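Local coordinates for major capsid protein (Faustovirus, PDB 5J7O), which probably forms, as a trimer with a double jelly-roll fold, the main building block of the capsid around a large dsDNA genome, at residues S147-L152 and T348-G353; T365-Y370 and K504-Q509; A124-D129 and Y153-V158. All blocks are in the same frame, centred on the assembly; numbering follows the deposited sequence.

Contact 1 (S147-L152 and T348-G353); sequences SGVYTL and TLLTTG
Tyr150 O has two partners on strand 348-351: it accepts the hydrogen bond of Leu349 N at 2.8 Å, and Thr348 CA adds a weaker C-H...O contact at 3.4 Å. The bond is returned almost linearly, with Tyr150 N 2.9 Å from Leu349 O (172° at the hydrogen), so the two residues form an antiparallel hydrogen-bonded pair. A non-hydrogen-bonded pair lies on each side of it, Val149 with Leu350 and Thr151 with Thr348. Where strand 348-351 ends, Gly148 O, just ahead of strand 149-152, takes the N-H of Thr351 at 3.0 Å. Glycine suits this place: its phi of 76° is one that glycine adopts easily, and its CA lies only 3.6 Å from Thr351 O, where the backbones come close. Just before it, Ser147 OG accepts from Val149 N and closes an ST turn that leads into the strand.

The side chains fall on two faces. On one, Val149 CG2 meets Leu350 CD1 at 3.9 Å, while Thr151 and Thr348 stand side by side, the methyl of Thr348 beside the Thr151 hydroxyl; Val149, Thr151 and Thr348, all branched at CB, favour an extended backbone. On the other, Leu349 CD1 lies at the edge of the buried Tyr150 ring. Leu349 also packs on Val498 of the second subunit. Three backbone bonds thus carry the pairing, and Tyr150 and Leu349 add a buried, largely apolar contact whose one polar end, the Tyr150 hydroxyl, is satisfied by Asp130.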
ATOM      1  N   SER B 147      52.364  13.974   5.876  1.00 55.46           N
ATOM      2  CA  SER B 147      51.517  14.007   4.693  1.00 52.27           C
ATOM      3  C   SER B 147      51.259  15.415   4.176  1.00 49.59           C
ATOM      4  O   SER B 147      50.844  15.567   3.021  1.00 49.76           O
ATOM      5  CB  SER B 147      50.172  13.337   4.985  1.00 51.61           C
ATOM      6  OG  SER B 147      49.368  14.156   5.816  1.00 51.48           O
ATOM      7  N   GLY B 148      51.493  16.438   4.992  1.00 47.47           N
ATOM      8  CA  GLY B 148      51.121  17.785   4.611  1.00 45.25           C
ATOM      9  C   GLY B 148      49.644  18.073   4.721  1.00 43.72           C
ATOM     10  O   GLY B 148      49.169  19.056   4.143  1.00 44.48           O
ATOM     11  N   VAL B 149      48.897  17.243   5.443  1.00 42.88           N
ATOM     12  CA  VAL B 149      47.457  17.402   5.601  1.00 42.06           C
ATOM     13  C   VAL B 149      47.183  18.002   6.973  1.00 41.35           C
ATOM     14  O   VAL B 149      47.540  17.417   8.002  1.00 41.96           O
ATOM     15  CB  VAL B 149      46.720  16.064   5.430  1.00 43.09           C
ATOM     16  CG1 VAL B 149      45.262  16.208   5.842  1.00 41.38           C
ATOM     17  CG2 VAL B 149      46.821  15.581   3.992  1.00 45.47           C
ATOM     18  N   TYR B 150      46.554  19.172   6.982  1.00 39.71           N
ATOM     19  CA  TYR B 150      46.072  19.811   8.197  1.00 40.33           C
ATOM     20  C   TYR B 150      44.576  19.540   8.299  1.00 40.59           C
ATOM     21  O   TYR B 150      43.805  19.972   7.436  1.00 40.47           O
ATOM     22  CB  TYR B 150      46.367  21.312   8.163  1.00 40.94           C
ATOM     23  CG  TYR B 150      45.961  22.093   9.395  1.00 40.14           C
ATOM     24  CD1 TYR B 150      46.665  21.969  10.587  1.00 39.31           C
ATOM     25  CD2 TYR B 150      44.894  22.981   9.355  1.00 39.39           C
ATOM     26  CE1 TYR B 150      46.304  22.693  11.710  1.00 38.75           C
ATOM     27  CE2 TYR B 150      44.526  23.709  10.472  1.00 38.15           C
ATOM     28  CZ  TYR B 150      45.234  23.562  11.646  1.00 37.29           C
ATOM     29  OH  TYR B 150      44.868  24.286  12.758  1.00 34.91           O
ATOM     30  N   THR B 151      44.173  18.805   9.332  1.00 41.34           N
ATOM     31  CA  THR B 151      42.789  18.378   9.501  1.00 39.60           C
ATOM     32  C   THR B 151      42.138  19.225  10.586  1.00 38.55           C
ATOM     33  O   THR B 151      42.566  19.192  11.744  1.00 39.51           O
ATOM     34  CB  THR B 151      42.713  16.893   9.856  1.00 39.25           C
ATOM     35  OG1 THR B 151      43.369  16.125   8.839  1.00 38.75           O
ATOM     36  CG2 THR B 151      41.263  16.448   9.956  1.00 40.87           C
ATOM     37  N   LEU B 152      41.102  19.971  10.211  1.00 37.06           N
ATOM     38  CA  LEU B 152      40.450  20.934  11.090  1.00 38.11           C
ATOM     39  C   LEU B 152      39.032  20.465  11.389  1.00 36.82           C
ATOM     40  O   LEU B 152      38.231  20.273  10.468  1.00 36.50           O
ATOM     41  CB  LEU B 152      40.433  22.323  10.453  1.00 40.48           C
ATOM     42  CG  LEU B 152      39.975  23.485  11.336  1.00 42.55           C
ATOM     43  CD1 LEU B 152      41.051  23.846  12.349  1.00 41.79           C
ATOM     44  CD2 LEU B 152      39.600  24.689  10.486  1.00 44.41           C
ATOM     45  N   THR B 348      40.032  19.371   5.459  1.00 34.56           N
ATOM     46  CA  THR B 348      41.403  18.927   5.261  1.00 35.99           C
ATOM     47  C   THR B 348      42.096  19.879   4.297  1.00 36.59           C
ATOM     48  O   THR B 348      41.553  20.198   3.234  1.00 37.89           O
ATOM     49  CB  THR B 348      41.453  17.495   4.721  1.00 35.79           C
ATOM     50  OG1 THR B 348      40.752  17.427   3.473  1.00 36.16           O
ATOM     51  CG2 THR B 348      40.817  16.529   5.710  1.00 35.76           C
ATOM     52  N   LEU B 349      43.287  20.336   4.675  1.00 35.39           N
ATOM     53  CA  LEU B 349      44.086  21.246   3.861  1.00 36.12           C
ATOM     54  C   LEU B 349      45.391  20.548   3.504  1.00 36.14           C
ATOM     55  O   LEU B 349      46.222  20.289   4.381  1.00 36.33           O
ATOM     56  CB  LEU B 349      44.355  22.562   4.592  1.00 36.64           C
ATOM     57  CG  LEU B 349      43.224  23.590   4.687  1.00 36.89           C
ATOM     58  CD1 LEU B 349      42.211  23.212   5.759  1.00 33.89           C
ATOM     59  CD2 LEU B 349      43.793  24.978   4.945  1.00 38.47           C
ATOM     60  N   LEU B 350      45.570  20.246   2.220  1.00 36.57           N
ATOM     61  CA  LEU B 350      46.793  19.614   1.733  1.00 37.66           C
ATOM     62  C   LEU B 350      47.726  20.708   1.227  1.00 39.79           C
ATOM     63  O   LEU B 350      47.582  21.194   0.103  1.00 39.53           O
ATOM     64  CB  LEU B 350      46.481  18.596   0.641  1.00 36.17           C
ATOM     65  CG  LEU B 350      47.673  17.959  -0.081  1.00 37.71           C
ATOM     66  CD1 LEU B 350      48.577  17.223   0.896  1.00 38.39           C
ATOM     67  CD2 LEU B 350      47.198  17.025  -1.184  1.00 33.56           C
ATOM     68  N   THR B 351      48.674  21.110   2.065  1.00 42.55           N
ATOM     69  CA  THR B 351      49.746  22.002   1.652  1.00 46.90           C
ATOM     70  C   THR B 351      51.021  21.199   1.421  1.00 52.14           C
ATOM     71  O   THR B 351      51.164  20.067   1.886  1.00 54.09           O
ATOM     72  CB  THR B 351      49.997  23.100   2.692  1.00 45.88           C
ATOM     73  OG1 THR B 351      50.325  22.505   3.954  1.00 47.48           O
ATOM     74  CG2 THR B 351      48.766  23.982   2.851  1.00 44.92           C
ATOM     75  N   THR B 352      51.949  21.801   0.674  1.00 55.22           N
ATOM     76  CA  THR B 352      53.210  21.152   0.345  1.00 57.17           C
ATOM     77  C   THR B 352      54.436  21.956   0.745  1.00 58.60           C
ATOM     78  O   THR B 352      55.547  21.416   0.697  1.00 58.41           O
ATOM     79  CB  THR B 352      53.294  20.858  -1.163  1.00 56.70           C
ATOM     80  OG1 THR B 352      53.621  22.062  -1.869  1.00 57.54           O
ATOM     81  CG2 THR B 352      51.969  20.315  -1.686  1.00 55.39           C
ATOM     82  N   GLY B 353      54.277  23.217   1.137  1.00 60.01           N
ATOM     83  CA  GLY B 353      55.394  24.089   1.429  1.00 60.98           C
ATOM     84  C   GLY B 353      55.871  23.995   2.863  1.00 60.61           C
ATOM     85  O   GLY B 353      55.647  23.003   3.562  1.00 59.67           O
TER

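Contact 2 (T365-Y370 and K504-Q509); sequences TQYNRY and KQSASQ
The Tyr370 ring receives the amide oxygen of Gln509 at its edge and in its plane: Gln509 OE1 is 3.2 Å from Tyr370 CD1, and the amide stands perpendicular to the ring (90°). The oxygen thus faces the slightly positive ring hydrogens. Its hydrogen bond goes to Gly248 N of the second subunit, and Gln509 NE2 turns to Gln484. On the opposite face of the sheet, Ser506 OG likewise sits at an edge, 3.3 Å from Tyr367 CD2; serine is small enough to fit beside the ring, and its hydroxyl bonds Arg488 N of the second subunit. Back on the Tyr370 face, Gln366 and Gln505 run alongside each other with their amide planes 36° apart. Gln505 NE2 rests 3.4 Å from Gln366 CG, a packing contact; the two NE2 groups, both donors, are near but not bonded.

Between the two layers of side chains the strands are parallel, 9° apart, within a sheet otherwise antiparallel. As parallel pairing requires, Tyr367 and Arg369 each bond two residues of strand 504-509. Tyr367 N reaches Gln505 O at 3.1 Å, and Tyr367 O accepts a weak, bent bond from Ala507 N. Arg369 N binds Ala507 O in its carbonyl plane, and Gln509 N completes the ladder on Arg369 O at 2.9 Å. Thr365 and Gln366 both face Leu350, forming a classic beta bulge on the other edge of their strand.

Ala507 suits its buried place because its lone methyl leaves room for Asn368, whose ND2 comes within 3.6 Å of Ala507 CB. Arg369, extended throughout, bonds Thr371 OG1 through NE and carries its guanidinium away from strand 504-509 to a cation-pi contact with Tyr486 of the second subunit, while Lys504 NZ forms a salt bridge with Asp493 of that subunit.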
ATOM      1  N   THR B 365      47.166  22.825  -2.064  1.00 42.47           N
ATOM      2  CA  THR B 365      46.844  22.136  -3.308  1.00 41.09           C
ATOM      3  C   THR B 365      45.407  21.627  -3.348  1.00 37.03           C
ATOM      4  O   THR B 365      44.697  21.857  -4.333  1.00 33.72           O
ATOM      5  CB  THR B 365      47.815  20.967  -3.521  1.00 44.24           C
ATOM      6  OG1 THR B 365      49.136  21.475  -3.748  1.00 46.72           O
ATOM      7  CG2 THR B 365      47.390  20.123  -4.714  1.00 44.95           C
ATOM      8  N   GLN B 366      44.962  20.939  -2.299  1.00 38.80           N
ATOM      9  CA  GLN B 366      43.631  20.350  -2.255  1.00 39.72           C
ATOM     10  C   GLN B 366      42.934  20.729  -0.957  1.00 40.13           C
ATOM     11  O   GLN B 366      43.555  20.760   0.108  1.00 41.34           O
ATOM     12  CB  GLN B 366      43.690  18.822  -2.377  1.00 40.14           C
ATOM     13  CG  GLN B 366      44.383  18.316  -3.629  1.00 41.04           C
ATOM     14  CD  GLN B 366      44.493  16.805  -3.656  1.00 43.47           C
ATOM     15  OE1 GLN B 366      43.668  16.102  -3.072  1.00 44.33           O
ATOM     16  NE2 GLN B 366      45.521  16.298  -4.327  1.00 43.53           N
ATOM     17  N   TYR B 367      41.637  21.009  -1.058  1.00 40.77           N
ATOM     18  CA  TYR B 367      40.791  21.292   0.091  1.00 40.55           C
ATOM     19  C   TYR B 367      39.564  20.398   0.030  1.00 37.83           C
ATOM     20  O   TYR B 367      38.994  20.183  -1.044  1.00 36.78           O
ATOM     21  CB  TYR B 367      40.373  22.774   0.129  1.00 42.54           C
ATOM     22  CG  TYR B 367      39.271  23.090   1.122  1.00 46.70           C
ATOM     23  CD1 TYR B 367      39.568  23.432   2.436  1.00 47.83           C
ATOM     24  CD2 TYR B 367      37.934  23.056   0.739  1.00 46.76           C
ATOM     25  CE1 TYR B 367      38.562  23.725   3.341  1.00 47.56           C
ATOM     26  CE2 TYR B 367      36.927  23.341   1.637  1.00 47.40           C
ATOM     27  CZ  TYR B 367      37.245  23.674   2.936  1.00 47.37           C
ATOM     28  OH  TYR B 367      36.238  23.966   3.827  1.00 46.56           O
ATOM     29  N   ASN B 368      39.163  19.875   1.186  1.00 36.87           N
ATOM     30  CA  ASN B 368      37.962  19.061   1.302  1.00 35.63           C
ATOM     31  C   ASN B 368      37.180  19.497   2.530  1.00 36.80           C
ATOM     32  O   ASN B 368      37.768  19.802   3.570  1.00 38.70           O
ATOM     33  CB  ASN B 368      38.292  17.565   1.404  1.00 34.67           C
ATOM     34  CG  ASN B 368      38.832  16.996   0.108  1.00 34.47           C
ATOM     35  OD1 ASN B 368      39.982  17.236  -0.260  1.00 34.41           O
ATOM     36  ND2 ASN B 368      38.004  16.224  -0.588  1.00 33.91           N
ATOM     37  N   ARG B 369      35.856  19.527   2.404  1.00 35.83           N
ATOM     38  CA  ARG B 369      34.971  19.809   3.525  1.00 36.51           C
ATOM     39  C   ARG B 369      33.929  18.706   3.626  1.00 36.50           C
ATOM     40  O   ARG B 369      33.345  18.301   2.617  1.00 35.48           O
ATOM     41  CB  ARG B 369      34.286  21.173   3.378  1.00 38.26           C
ATOM     42  CG  ARG B 369      33.232  21.439   4.445  1.00 38.42           C
ATOM     43  CD  ARG B 369      32.706  22.860   4.386  1.00 38.96           C
ATOM     44  NE  ARG B 369      31.567  23.047   5.279  1.00 39.37           N
ATOM     45  CZ  ARG B 369      31.043  24.229   5.585  1.00 38.58           C
ATOM     46  NH1 ARG B 369      31.560  25.339   5.076  1.00 37.93           N
ATOM     47  NH2 ARG B 369      30.003  24.302   6.405  1.00 37.43           N
ATOM     48  N   TYR B 370      33.707  18.219   4.844  1.00 36.24           N
ATOM     49  CA  TYR B 370      32.704  17.199   5.123  1.00 33.69           C
ATOM     50  C   TYR B 370      31.795  17.736   6.217  1.00 33.34           C
ATOM     51  O   TYR B 370      32.271  18.077   7.303  1.00 34.41           O
ATOM     52  CB  TYR B 370      33.355  15.884   5.559  1.00 31.54           C
ATOM     53  CG  TYR B 370      34.414  15.355   4.612  1.00 32.47           C
ATOM     54  CD1 TYR B 370      34.108  14.382   3.671  1.00 33.66           C
ATOM     55  CD2 TYR B 370      35.723  15.821   4.671  1.00 33.93           C
ATOM     56  CE1 TYR B 370      35.073  13.891   2.808  1.00 35.02           C
ATOM     57  CE2 TYR B 370      36.693  15.337   3.812  1.00 36.89           C
ATOM     58  CZ  TYR B 370      36.363  14.373   2.883  1.00 37.05           C
ATOM     59  OH  TYR B 370      37.327  13.890   2.029  1.00 39.03           O
ATOM     60  N   LYS B 504      43.983  24.594  -8.567  1.00 40.34           N
ATOM     61  CA  LYS B 504      43.584  24.151  -7.241  1.00 39.13           C
ATOM     62  C   LYS B 504      42.356  23.250  -7.304  1.00 36.20           C
ATOM     63  O   LYS B 504      41.546  23.325  -8.233  1.00 35.75           O
ATOM     64  CB  LYS B 504      43.298  25.354  -6.343  1.00 39.20           C
ATOM     65  CG  LYS B 504      44.423  26.375  -6.286  1.00 41.01           C
ATOM     66  CD  LYS B 504      45.718  25.758  -5.792  1.00 41.34           C
ATOM     67  CE  LYS B 504      46.793  26.819  -5.624  1.00 42.77           C
ATOM     68  NZ  LYS B 504      48.075  26.257  -5.117  1.00 44.15           N
ATOM     69  N   GLN B 505      42.223  22.396  -6.290  1.00 35.52           N
ATOM     70  CA  GLN B 505      41.106  21.472  -6.170  1.00 36.17           C
ATOM     71  C   GLN B 505      40.309  21.769  -4.908  1.00 36.12           C
ATOM     72  O   GLN B 505      40.866  22.168  -3.879  1.00 38.40           O
ATOM     73  CB  GLN B 505      41.581  20.016  -6.125  1.00 36.38           C
ATOM     74  CG  GLN B 505      42.471  19.606  -7.276  1.00 38.84           C
ATOM     75  CD  GLN B 505      43.044  18.215  -7.095  1.00 41.77           C
ATOM     76  OE1 GLN B 505      42.307  17.233  -7.006  1.00 42.94           O
ATOM     77  NE2 GLN B 505      44.367  18.126  -7.031  1.00 44.05           N
ATOM     78  N   SER B 506      38.999  21.558  -4.994  1.00 35.92           N
ATOM     79  CA  SER B 506      38.121  21.699  -3.842  1.00 36.45           C
ATOM     80  C   SER B 506      36.956  20.734  -3.997  1.00 35.69           C
ATOM     81  O   SER B 506      36.486  20.478  -5.109  1.00 36.66           O
ATOM     82  CB  SER B 506      37.613  23.137  -3.688  1.00 38.34           C
ATOM     83  OG  SER B 506      36.950  23.305  -2.449  1.00 38.19           O
ATOM     84  N   ALA B 507      36.501  20.192  -2.870  1.00 35.14           N
ATOM     85  CA  ALA B 507      35.418  19.222  -2.872  1.00 34.92           C
ATOM     86  C   ALA B 507      34.694  19.283  -1.537  1.00 36.84           C
ATOM     87  O   ALA B 507      35.300  19.566  -0.500  1.00 36.24           O
ATOM     88  CB  ALA B 507      35.933  17.801  -3.134  1.00 32.44           C
ATOM     89  N   SER B 508      33.390  19.013  -1.570  1.00 37.90           N
ATOM     90  CA  SER B 508      32.584  19.035  -0.360  1.00 36.34           C
ATOM     91  C   SER B 508      31.558  17.912  -0.388  1.00 35.11           C
ATOM     92  O   SER B 508      30.982  17.607  -1.436  1.00 34.04           O
ATOM     93  CB  SER B 508      31.872  20.384  -0.181  1.00 35.74           C
ATOM     94  OG  SER B 508      30.927  20.611  -1.212  1.00 34.43           O
ATOM     95  N   GLN B 509      31.353  17.294   0.774  1.00 37.14           N
ATOM     96  CA  GLN B 509      30.245  16.379   1.021  1.00 38.28           C
ATOM     97  C   GLN B 509      29.397  16.972   2.134  1.00 36.13           C
ATOM     98  O   GLN B 509      29.881  17.147   3.256  1.00 35.29           O
ATOM     99  CB  GLN B 509      30.735  14.988   1.429  1.00 40.94           C
ATOM    100  CG  GLN B 509      31.510  14.232   0.377  1.00 42.71           C
ATOM    101  CD  GLN B 509      31.786  12.800   0.799  1.00 45.33           C
ATOM    102  OE1 GLN B 509      32.070  12.529   1.966  1.00 42.93           O
ATOM    103  NE2 GLN B 509      31.689  11.875  -0.148  1.00 50.31           N
TER

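Contact 3 (A124-D129 and Y153-V158); sequences AFIGAD and YTQSYV
Ile126 sets a methyl squarely over the Tyr153 ring: Ile126 CG2 lies 3.6 Å from the ring centroid and 11° off the normal, a CH-pi contact. The branch reaches this position because CG2 is anti to the backbone N of Ile126, while CG1, beside the backbone N, extends (chi2 -179°) and carries CD1 along the strand to 3.9 Å from Tyr153 CD2. Isoleucine suits the site since its two branches can touch the ring centre and the ring's root together, and tyrosine offers a broad flat surface to receive them. The two side chains meet at about a right angle.

Beyond CD1 the contact turns polar. Gln155 points to the same side as Tyr153, and its OE1 is joined to Ala124 O through a water, 2.7 Å from Gln155 OE1 and 3.0 Å from Ala124 O. Two carbonyl oxygens cannot bond each other directly, so a water between them is a natural link. A second water nearby is modelled too close to both oxygens for its bonds to be trusted. Gln155 NE2 is held by Thr344 OG1 on the adjoining strand, which fixes the way the amide is turned.

The loop is positioned by Ser140. Its OG receives both Ile126 N and Gly127 N, while its backbone pairs with that of Tyr153, so one residue of strand 138-142 ties the loop to the neighbouring strand. The backbone of Gly127 passes near the ring, its N 4.0 Å from Tyr153 CD1. Further out, Val262 of the second subunit packs on Ile126 and Leu254 of that subunit on Tyr153. The whole is an irregular connection lying against one face of a beta sheet, pinned by a serine side chain and bordered by the second subunit.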
ATOM      1  N   ALA B 124      33.089  18.322  23.059  1.00 46.08           N
ATOM      2  CA  ALA B 124      34.491  18.431  23.427  1.00 46.18           C
ATOM      3  C   ALA B 124      35.370  18.533  22.181  1.00 45.10           C
ATOM      4  O   ALA B 124      34.912  18.397  21.041  1.00 44.30           O
ATOM      5  CB  ALA B 124      34.914  17.236  24.280  1.00 46.29           C
ATOM      6  N   PHE B 125      36.656  18.780  22.415  1.00 45.76           N
ATOM      7  CA  PHE B 125      37.622  18.857  21.328  1.00 44.57           C
ATOM      8  C   PHE B 125      37.822  17.488  20.689  1.00 43.96           C
ATOM      9  O   PHE B 125      37.771  16.452  21.356  1.00 46.00           O
ATOM     10  CB  PHE B 125      38.963  19.384  21.840  1.00 43.35           C
ATOM     11  CG  PHE B 125      38.904  20.785  22.380  1.00 42.15           C
ATOM     12  CD1 PHE B 125      38.292  21.796  21.659  1.00 43.24           C
ATOM     13  CD2 PHE B 125      39.461  21.089  23.611  1.00 42.53           C
ATOM     14  CE1 PHE B 125      38.238  23.085  22.155  1.00 45.18           C
ATOM     15  CE2 PHE B 125      39.410  22.376  24.113  1.00 44.36           C
ATOM     16  CZ  PHE B 125      38.798  23.376  23.384  1.00 44.89           C
ATOM     17  N   ILE B 126      38.057  17.491  19.378  1.00 42.46           N
ATOM     18  CA  ILE B 126      38.365  16.264  18.653  1.00 42.27           C
ATOM     19  C   ILE B 126      39.873  16.160  18.477  1.00 44.03           C
ATOM     20  O   ILE B 126      40.492  15.171  18.884  1.00 44.00           O
ATOM     21  CB  ILE B 126      37.649  16.213  17.292  1.00 42.10           C
ATOM     22  CG1 ILE B 126      36.134  16.127  17.488  1.00 40.68           C
ATOM     23  CG2 ILE B 126      38.147  15.033  16.475  1.00 41.69           C
ATOM     24  CD1 ILE B 126      35.354  16.052  16.194  1.00 40.05           C
ATOM     25  N   GLY B 127      40.474  17.182  17.870  1.00 44.47           N
ATOM     26  CA  GLY B 127      41.906  17.188  17.681  1.00 46.76           C
ATOM     27  C   GLY B 127      42.658  17.654  18.913  1.00 48.35           C
ATOM     28  O   GLY B 127      42.103  18.259  19.829  1.00 47.84           O
ATOM     29  N   ALA B 128      43.955  17.358  18.926  1.00 50.94           N
ATOM     30  CA  ALA B 128      44.816  17.732  20.037  1.00 52.16           C
ATOM     31  C   ALA B 128      45.471  19.095  19.858  1.00 54.89           C
ATOM     32  O   ALA B 128      46.098  19.590  20.799  1.00 55.58           O
ATOM     33  CB  ALA B 128      45.905  16.672  20.240  1.00 51.81           C
ATOM     34  N   ASP B 129      45.331  19.718  18.690  1.00 56.51           N
ATOM     35  CA  ASP B 129      46.072  20.924  18.357  1.00 58.79           C
ATOM     36  C   ASP B 129      45.130  22.083  18.061  1.00 57.19           C
ATOM     37  O   ASP B 129      44.001  21.887  17.597  1.00 53.60           O
ATOM     38  CB  ASP B 129      46.984  20.690  17.146  1.00 61.41           C
ATOM     39  CG  ASP B 129      47.924  19.518  17.342  1.00 63.48           C
ATOM     40  OD1 ASP B 129      48.114  18.741  16.383  1.00 64.30           O
ATOM     41  OD2 ASP B 129      48.472  19.374  18.455  1.00 64.62           O
ATOM     42  N   TYR B 153      38.723  20.295  12.673  1.00 35.92           N
ATOM     43  CA  TYR B 153      37.410  19.861  13.129  1.00 36.11           C
ATOM     44  C   TYR B 153      36.671  21.048  13.731  1.00 35.00           C
ATOM     45  O   TYR B 153      37.182  21.704  14.643  1.00 33.76           O
ATOM     46  CB  TYR B 153      37.527  18.742  14.168  1.00 35.07           C
ATOM     47  CG  TYR B 153      38.403  17.578  13.756  1.00 35.96           C
ATOM     48  CD1 TYR B 153      39.777  17.616  13.951  1.00 36.88           C
ATOM     49  CD2 TYR B 153      37.852  16.435  13.191  1.00 34.84           C
ATOM     50  CE1 TYR B 153      40.582  16.552  13.584  1.00 37.67           C
ATOM     51  CE2 TYR B 153      38.648  15.366  12.822  1.00 35.62           C
ATOM     52  CZ  TYR B 153      40.011  15.430  13.022  1.00 36.78           C
ATOM     53  OH  TYR B 153      40.808  14.369  12.655  1.00 35.95           O
ATOM     54  N   THR B 154      35.466  21.314  13.230  1.00 35.41           N
ATOM     55  CA  THR B 154      34.634  22.393  13.746  1.00 38.19           C
ATOM     56  C   THR B 154      33.231  21.867  13.997  1.00 36.34           C
ATOM     57  O   THR B 154      32.652  21.195  13.139  1.00 38.18           O
ATOM     58  CB  THR B 154      34.582  23.580  12.777  1.00 40.52           C
ATOM     59  OG1 THR B 154      35.911  23.944  12.387  1.00 44.02           O
ATOM     60  CG2 THR B 154      33.909  24.778  13.437  1.00 41.88           C
ATOM     61  N   GLN B 155      32.690  22.172  15.175  1.00 35.56           N
ATOM     62  CA  GLN B 155      31.323  21.822  15.528  1.00 36.56           C
ATOM     63  C   GLN B 155      30.611  23.054  16.065  1.00 39.46           C
ATOM     64  O   GLN B 155      31.192  23.836  16.825  1.00 39.00           O
ATOM     65  CB  GLN B 155      31.278  20.689  16.560  1.00 32.57           C
ATOM     66  CG  GLN B 155      31.686  19.333  16.006  1.00 31.22           C
ATOM     67  CD  GLN B 155      31.578  18.224  17.034  1.00 31.80           C
ATOM     68  OE1 GLN B 155      32.327  18.191  18.010  1.00 31.88           O
ATOM     69  NE2 GLN B 155      30.638  17.310  16.822  1.00 31.35           N
ATOM     70  N   SER B 156      29.354  23.224  15.664  1.00 41.25           N
ATOM     71  CA  SER B 156      28.561  24.370  16.083  1.00 42.63           C
ATOM     72  C   SER B 156      27.088  23.984  16.053  1.00 40.78           C
ATOM     73  O   SER B 156      26.725  22.855  15.711  1.00 40.40           O
ATOM     74  CB  SER B 156      28.839  25.588  15.194  1.00 41.37           C
ATOM     75  OG  SER B 156      28.546  25.307  13.837  1.00 41.27           O
ATOM     76  N   TYR B 157      26.237  24.937  16.422  1.00 39.12           N
ATOM     77  CA  TYR B 157      24.793  24.755  16.405  1.00 38.22           C
ATOM     78  C   TYR B 157      24.167  25.727  15.418  1.00 39.32           C
ATOM     79  O   TYR B 157      24.531  26.906  15.377  1.00 42.37           O
ATOM     80  CB  TYR B 157      24.185  24.959  17.796  1.00 37.34           C
ATOM     81  CG  TYR B 157      24.648  23.950  18.818  1.00 36.73           C
ATOM     82  CD1 TYR B 157      24.300  22.610  18.706  1.00 35.78           C
ATOM     83  CD2 TYR B 157      25.427  24.336  19.899  1.00 35.78           C
ATOM     84  CE1 TYR B 157      24.719  21.683  19.639  1.00 35.39           C
ATOM     85  CE2 TYR B 157      25.850  23.417  20.840  1.00 36.08           C
ATOM     86  CZ  TYR B 157      25.493  22.092  20.703  1.00 36.07           C
ATOM     87  OH  TYR B 157      25.913  21.172  21.637  1.00 36.73           O
ATOM     88  N   VAL B 158      23.225  25.223  14.621  1.00 37.02           N
ATOM     89  CA  VAL B 158      22.523  26.021  13.625  1.00 35.34           C
ATOM     90  C   VAL B 158      21.041  25.681  13.677  1.00 35.28           C
ATOM     91  O   VAL B 158      20.635  24.643  14.203  1.00 35.33           O
ATOM     92  CB  VAL B 158      23.069  25.788  12.196  1.00 33.14           C
ATOM     93  CG1 VAL B 158      24.475  26.348  12.057  1.00 33.55           C
ATOM     94  CG2 VAL B 158      23.045  24.304  11.855  1.00 26.48           C
TER
HETATM   95  O   HOH W   1      34.890  19.076  18.168  1.00 39.34           O
HETATM   96  O   HOH W   2      33.482  16.817  19.718  1.00 41.51           O

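Overall arrangement
All three contacts belong to one seven-stranded mixed sheet, far from the chain's centre. Contacts 1 and 2 are 11 Å apart between centres and join directly, because strands 341-351 and 364-375 are neighbours and Leu350 probably hydrogen-bonds to the start of the latter. The centre of contact 3 lies 18 Å from that of contact 1 and 19 Å from that of contact 2, which it does not touch. Contacts 1 and 3 share strand 149-158. Along the chain these two interleave, while contact 2 follows both. The sheet thus gathers strands from widely separated parts of the sequence, and each contact also meets the second subunit, consistent with an outlying region that joins subunits in the capsid trimer.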